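Solute carrier family 15 member 1 (Mus musculus, PDB 5A9D) probably carries di- and tripeptides into intestinal cells together with protons, and is represented here by its extracellular domain of two immunoglobulin-like lobes. Local coordinates at residues Q6-N11 / D35-F40; H20-S25 / D43-I48. One frame throughout, in Å; residues are numbered along the deposited sequence.

How the interactions relate
Both interactions belong to the N-terminal lobe, on the same side of the chain's centre, with their centres about 12 Å apart. Interaction 1 pairs two neighbouring strands within one sheet, 4-11 and 32-41, whereas interaction 2 sets the 43-48 loop that leaves the second of these strands against a hairpin of the facing sheet. They meet in the lobe's interior, where F21 stacks on F40 and touches M38, and where L45 packs on I7 and F40. Each is buried on that inner side and partly exposed elsewhere. The first combines backbone hydrogen bonds with packing on both sheet faces; the second has no hydrogen bond across it and relies on apolar packing and carbon-to-carbonyl contacts.

Interaction 1 (Q6-N11 / D35-F40); sequences QIKVLN and DTFMTF
I7 and M38 form an antiparallel hydrogen-bonded pair where strand 4-11 meets strand 32-41, outermost in its sheet within this chain. The axes of the paired strand portions approach to 4.8 Å at 143°, well short of exactly antiparallel. I7 N gives its hydrogen to M38 O, and M38 N returns a bond to I7 O, each 2.8 Å long. Q6 and T39 follow as a non-hydrogen-bonded pair, with Q6 CA directing a CA-H...O contact to M38 O at 3.3 Å.

On the outer face, the F37 ring receives K8 CB over one face, a CH-pi contact 4.0 Å from the ring centroid. The amide of Q6 crosses near the root of the same ring, its plane turned 50° from it; OE1 lies 3.8 Å from F37 CB and takes a hydrogen bond from R70. T39 runs beside Q6, placing OG1 next to Q6 CG. K8 and F37 also pack against R100 and I185, respectively, of the second subunit.

On the inner face, the M38 chain bends at chi3 (-78°), bringing CE back over the strand, 3.4 Å from I7 O and 3.9 Å from V9 CG2. I7 CD1 meets the F40 ring at CD2, 4.0 Å away, while F21 of the opposite sheet stacks on that ring. The pair thus has an outward, mixed face of aromatic, aliphatic and polar groups, part of it against the second subunit, and an apolar face turned to the opposite sheet, consistent with a strand pair of an immunoglobulin-like beta sandwich.

Interaction 2 (H20-S25 / D43-I48); sequences HFPGNS and DKLTSI
A type II beta turn, F21 to N24, joins strands 17-21 and 24-28 of the immunoglobulin-like lobe, and its P22 leans on the 43-48 loop that leads from strand 32-41 to strand 49-52. The hairpin closes through two backbone bonds between F21 and N24, with G23 at positive phi. P22 CG lies 3.3 Å from K44 O and 3.6 Å from S47 O, so one ring carbon sits beside two loop carbonyls. P22 CD reaches L45 CD1 at 4.1 Å, the two side chains crossing at about a right angle. L45 is the centre of an inverse gamma turn, closed by a weak bond from T46 N to K44 O, and its side chain is buried.

Deeper in, the F21 ring meets two branched side chains. L45 CD1 stands at the ring's edge, near its plane, whereas I48 approaches obliquely, with CG1 4.0 Å from F21 CD1. CG1 of I48 is anti to its own carbonyl carbon (chi1 -60°), which puts CG1 and CD1 on the phenylalanine, while CG2 lies 3.8 Å from H20 O. The backbone of I48 adds a CA-H...O contact, CA to H20 O at 3.5 Å. V61 and F65 also pack on I48, extending the apolar surroundings. Cutting the I48 side chain back to an alanine removes the carbons that meet the ring, and would probably open a gap on that side of F21 and take packing away from V61 and F65.

With no hydrogen bond between the segments, the loop's hold on the hairpin rests on burial of F21, L45 and I48, with P22 against the loop carbonyls at the exposed margin.

Interaction 1 (Q6-N11 / D35-F40)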
loop_
_atom_site.group_PDB
_atom_site.type_symbol
_atom_site.label_atom_id
_atom_site.label_comp_id
_atom_site.label_asym_id
_atom_site.label_seq_id
_atom_site.Cartn_x
_atom_site.Cartn_y
_atom_site.Cartn_z
ATOM N N GLN A 6 -2.512 -7.743 -12.588
ATOM C CA GLN A 6 -1.986 -6.840 -13.613
ATOM C C GLN A 6 -0.560 -6.476 -13.229
ATOM O O GLN A 6 -0.285 -6.144 -12.069
ATOM C CB GLN A 6 -2.858 -5.603 -13.796
ATOM C CG GLN A 6 -4.137 -5.844 -14.626
ATOM C CD GLN A 6 -5.013 -4.606 -14.742
ATOM O OE1 GLN A 6 -4.543 -3.480 -14.660
ATOM N NE2 GLN A 6 -6.322 -4.764 -14.911
ATOM N N ILE A 7 0.369 -6.625 -14.186
ATOM C CA ILE A 7 1.790 -6.352 -13.975
ATOM C C ILE A 7 2.357 -5.486 -15.104
ATOM O O ILE A 7 2.258 -5.831 -16.274
ATOM C CB ILE A 7 2.626 -7.667 -13.836
ATOM C CG1 ILE A 7 2.009 -8.633 -12.797
ATOM C CG2 ILE A 7 4.117 -7.355 -13.515
ATOM C CD1 ILE A 7 2.522 -10.108 -12.824
ATOM N N LYS A 8 3.041 -4.420 -14.713
ATOM C CA LYS A 8 3.775 -3.511 -15.596
ATOM C C LYS A 8 5.233 -3.715 -15.209
ATOM O O LYS A 8 5.526 -3.902 -14.036
ATOM C CB LYS A 8 3.344 -2.057 -15.322
ATOM C CG LYS A 8 4.155 -0.967 -15.996
ATOM C CD LYS A 8 4.188 0.192 -15.041
ATOM C CE LYS A 8 3.608 1.441 -15.608
ATOM N NZ LYS A 8 3.299 2.391 -14.523
ATOM N N VAL A 9 6.137 -3.722 -16.172
ATOM C CA VAL A 9 7.567 -3.886 -15.857
ATOM C C VAL A 9 8.260 -2.553 -16.100
ATOM O O VAL A 9 8.020 -1.931 -17.121
ATOM C CB VAL A 9 8.239 -5.022 -16.664
ATOM C CG1 VAL A 9 9.709 -5.235 -16.221
ATOM C CG2 VAL A 9 7.439 -6.319 -16.553
ATOM N N LEU A 10 9.103 -2.113 -15.154
ATOM C CA LEU A 10 9.879 -0.899 -15.308
ATOM C C LEU A 10 11.337 -1.259 -15.034
ATOM O O LEU A 10 11.705 -1.683 -13.934
ATOM C CB LEU A 10 9.335 0.241 -14.385
ATOM C CG LEU A 10 10.208 1.497 -14.142
ATOM C CD1 LEU A 10 10.481 2.276 -15.431
ATOM C CD2 LEU A 10 9.550 2.446 -13.139
ATOM N N ASN A 11 12.147 -1.137 -16.070
ATOM C CA ASN A 11 13.572 -1.393 -16.035
ATOM C C ASN A 11 14.277 -0.120 -15.610
ATOM O O ASN A 11 14.359 0.832 -16.389
ATOM C CB ASN A 11 14.048 -1.856 -17.413
ATOM C CG ASN A 11 15.502 -2.238 -17.437
ATOM O OD1 ASN A 11 16.227 -2.051 -16.474
ATOM N ND2 ASN A 11 15.962 -2.763 -18.548
ATOM N N ASP A 35 4.344 -0.365 -21.943
ATOM C CA ASP A 35 3.324 0.682 -22.125
ATOM C C ASP A 35 1.993 0.358 -21.461
ATOM O O ASP A 35 1.208 1.267 -21.200
ATOM C CB ASP A 35 3.128 1.052 -23.612
ATOM C CG ASP A 35 3.160 -0.080 -24.633
ATOM O OD1 ASP A 35 2.631 -1.183 -24.322
ATOM O OD2 ASP A 35 3.647 0.159 -25.775
ATOM N N THR A 36 1.742 -0.932 -21.178
ATOM C CA THR A 36 0.503 -1.372 -20.549
ATOM C C THR A 36 0.808 -2.295 -19.373
ATOM O O THR A 36 1.950 -2.756 -19.181
ATOM C CB THR A 36 -0.399 -2.151 -21.558
ATOM O OG1 THR A 36 0.218 -3.404 -21.891
ATOM C CG2 THR A 36 -0.753 -1.349 -22.816
ATOM N N PHE A 37 -0.235 -2.578 -18.603
ATOM C CA PHE A 37 -0.198 -3.571 -17.563
ATOM C C PHE A 37 -0.563 -4.852 -18.304
ATOM O O PHE A 37 -1.529 -4.865 -19.061
ATOM C CB PHE A 37 -1.269 -3.263 -16.492
ATOM C CG PHE A 37 -0.844 -2.224 -15.472
ATOM C CD1 PHE A 37 -0.084 -2.581 -14.363
ATOM C CD2 PHE A 37 -1.203 -0.886 -15.626
ATOM C CE1 PHE A 37 0.336 -1.617 -13.442
ATOM C CE2 PHE A 37 -0.805 0.071 -14.690
ATOM C CZ PHE A 37 -0.046 -0.302 -13.601
ATOM N N MET A 38 0.240 -5.894 -18.165
ATOM C CA MET A 38 -0.098 -7.194 -18.745
ATOM C C MET A 38 -0.992 -7.898 -17.714
ATOM O O MET A 38 -0.773 -7.728 -16.512
ATOM C CB MET A 38 1.172 -7.986 -19.009
ATOM C CG MET A 38 1.996 -7.372 -20.123
ATOM S SD MET A 38 3.677 -7.975 -20.063
ATOM C CE MET A 38 4.330 -7.006 -18.730
ATOM N N THR A 39 -2.012 -8.630 -18.172
ATOM C CA THR A 39 -2.983 -9.310 -17.318
ATOM C C THR A 39 -2.781 -10.829 -17.304
ATOM O O THR A 39 -2.577 -11.420 -18.354
ATOM C CB THR A 39 -4.393 -8.926 -17.780
ATOM O OG1 THR A 39 -4.521 -7.504 -17.791
ATOM C CG2 THR A 39 -5.463 -9.514 -16.907
ATOM N N PHE A 40 -2.877 -11.464 -16.130
ATOM C CA PHE A 40 -2.707 -12.924 -15.971
ATOM C C PHE A 40 -3.693 -13.481 -14.992
ATOM O O PHE A 40 -4.080 -12.772 -14.061
ATOM C CB PHE A 40 -1.297 -13.227 -15.411
ATOM C CG PHE A 40 -0.148 -12.651 -16.210
ATOM C CD1 PHE A 40 0.411 -13.366 -17.268
ATOM C CD2 PHE A 40 0.375 -11.395 -15.906
ATOM C CE1 PHE A 40 1.474 -12.839 -18.005
ATOM C CE2 PHE A 40 1.432 -10.853 -16.661
ATOM C CZ PHE A 40 1.968 -11.578 -17.711
#

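Interaction 2 (H20-S25 / D43-I48)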
loop_
_atom_site.group_PDB
_atom_site.type_symbol
_atom_site.label_atom_id
_atom_site.label_comp_id
_atom_site.label_asym_id
_atom_site.label_seq_id
_atom_site.Cartn_x
_atom_site.Cartn_y
_atom_site.Cartn_z
ATOM N N HIS A 20 10.401 -13.149 -18.048
ATOM C CA HIS A 20 9.770 -14.305 -18.672
ATOM C C HIS A 20 8.543 -14.672 -17.875
ATOM O O HIS A 20 8.641 -15.138 -16.743
ATOM C CB HIS A 20 10.729 -15.518 -18.758
ATOM C CG HIS A 20 12.034 -15.234 -19.433
ATOM N ND1 HIS A 20 12.225 -15.520 -20.772
ATOM C CD2 HIS A 20 13.185 -14.732 -18.920
ATOM C CE1 HIS A 20 13.478 -15.183 -21.036
ATOM N NE2 HIS A 20 14.098 -14.709 -19.947
ATOM N N PHE A 21 7.391 -14.405 -18.455
ATOM C CA PHE A 21 6.108 -14.719 -17.865
ATOM C C PHE A 21 5.667 -16.009 -18.548
ATOM O O PHE A 21 6.176 -16.307 -19.632
ATOM C CB PHE A 21 5.097 -13.612 -18.193
ATOM C CG PHE A 21 5.366 -12.268 -17.571
ATOM C CD1 PHE A 21 4.997 -12.010 -16.246
ATOM C CD2 PHE A 21 5.916 -11.229 -18.326
ATOM C CE1 PHE A 21 5.190 -10.739 -15.681
ATOM C CE2 PHE A 21 6.128 -9.972 -17.761
ATOM C CZ PHE A 21 5.738 -9.727 -16.447
ATOM N N PRO A 22 4.738 -16.806 -18.000
ATOM C CA PRO A 22 4.344 -18.033 -18.723
ATOM C C PRO A 22 3.690 -17.696 -20.074
ATOM O O PRO A 22 2.764 -16.886 -20.154
ATOM C CB PRO A 22 3.412 -18.753 -17.734
ATOM C CG PRO A 22 3.741 -18.139 -16.385
ATOM C CD PRO A 22 4.019 -16.691 -16.720
ATOM N N GLY A 23 4.296 -18.217 -21.128
ATOM C CA GLY A 23 3.874 -18.012 -22.508
ATOM C C GLY A 23 4.317 -16.718 -23.176
ATOM O O GLY A 23 4.069 -16.554 -24.376
ATOM N N ASN A 24 4.939 -15.765 -22.418
ATOM C CA ASN A 24 5.356 -14.500 -23.018
ATOM C C ASN A 24 6.556 -13.832 -22.292
ATOM O O ASN A 24 6.583 -13.710 -21.064
ATOM C CB ASN A 24 4.144 -13.546 -23.211
ATOM C CG ASN A 24 4.052 -12.300 -22.399
ATOM O OD1 ASN A 24 3.800 -12.310 -21.193
ATOM N ND2 ASN A 24 4.130 -11.172 -23.092
ATOM N N SER A 25 7.573 -13.449 -23.082
ATOM C CA SER A 25 8.776 -12.772 -22.595
ATOM C C SER A 25 8.818 -11.337 -23.077
ATOM O O SER A 25 8.524 -11.052 -24.244
ATOM C CB SER A 25 10.035 -13.489 -23.051
ATOM O OG SER A 25 10.080 -14.794 -22.505
ATOM N N ASP A 43 -3.585 -18.395 -11.026
ATOM C CA ASP A 43 -3.276 -19.830 -11.069
ATOM C C ASP A 43 -2.317 -20.180 -12.208
ATOM O O ASP A 43 -1.629 -21.199 -12.121
ATOM C CB ASP A 43 -4.570 -20.672 -11.191
ATOM C CG ASP A 43 -5.161 -20.725 -12.594
ATOM O OD1 ASP A 43 -5.723 -19.699 -13.040
ATOM O OD2 ASP A 43 -5.035 -21.790 -13.257
ATOM N N LYS A 44 -2.302 -19.355 -13.280
ATOM C CA LYS A 44 -1.461 -19.533 -14.475
ATOM C C LYS A 44 -0.135 -18.802 -14.345
ATOM O O LYS A 44 0.725 -18.971 -15.191
ATOM C CB LYS A 44 -2.211 -19.116 -15.755
ATOM C CG LYS A 44 -3.354 -20.063 -16.121
ATOM C CD LYS A 44 -4.156 -19.546 -17.305
ATOM C CE LYS A 44 -5.284 -20.484 -17.657
ATOM N NZ LYS A 44 -6.117 -19.958 -18.770
ATOM N N LEU A 45 0.048 -18.019 -13.269
ATOM C CA LEU A 45 1.276 -17.269 -12.987
ATOM C C LEU A 45 2.127 -18.174 -12.116
ATOM O O LEU A 45 2.361 -17.890 -10.942
ATOM C CB LEU A 45 0.910 -15.934 -12.284
ATOM C CG LEU A 45 1.829 -14.727 -12.446
ATOM C CD1 LEU A 45 2.138 -14.406 -13.931
ATOM C CD2 LEU A 45 1.226 -13.514 -11.779
ATOM N N THR A 46 2.546 -19.309 -12.710
ATOM C CA THR A 46 3.311 -20.423 -12.123
ATOM C C THR A 46 4.671 -19.973 -11.592
ATOM O O THR A 46 5.031 -20.320 -10.462
ATOM C CB THR A 46 3.406 -21.575 -13.148
ATOM O OG1 THR A 46 2.083 -21.936 -13.540
ATOM C CG2 THR A 46 4.122 -22.807 -12.600
ATOM N N SER A 47 5.430 -19.230 -12.422
ATOM C CA SER A 47 6.736 -18.671 -12.086
ATOM C C SER A 47 7.051 -17.495 -13.004
ATOM O O SER A 47 6.476 -17.384 -14.090
ATOM C CB SER A 47 7.837 -19.730 -12.149
ATOM O OG SER A 47 8.227 -20.019 -13.480
ATOM N N ILE A 48 7.933 -16.605 -12.549
ATOM C CA ILE A 48 8.390 -15.450 -13.307
ATOM C C ILE A 48 9.894 -15.418 -13.162
ATOM O O ILE A 48 10.394 -15.385 -12.038
ATOM C CB ILE A 48 7.707 -14.119 -12.859
ATOM C CG1 ILE A 48 6.171 -14.179 -13.040
ATOM C CG2 ILE A 48 8.287 -12.924 -13.646
ATOM C CD1 ILE A 48 5.392 -13.046 -12.329
#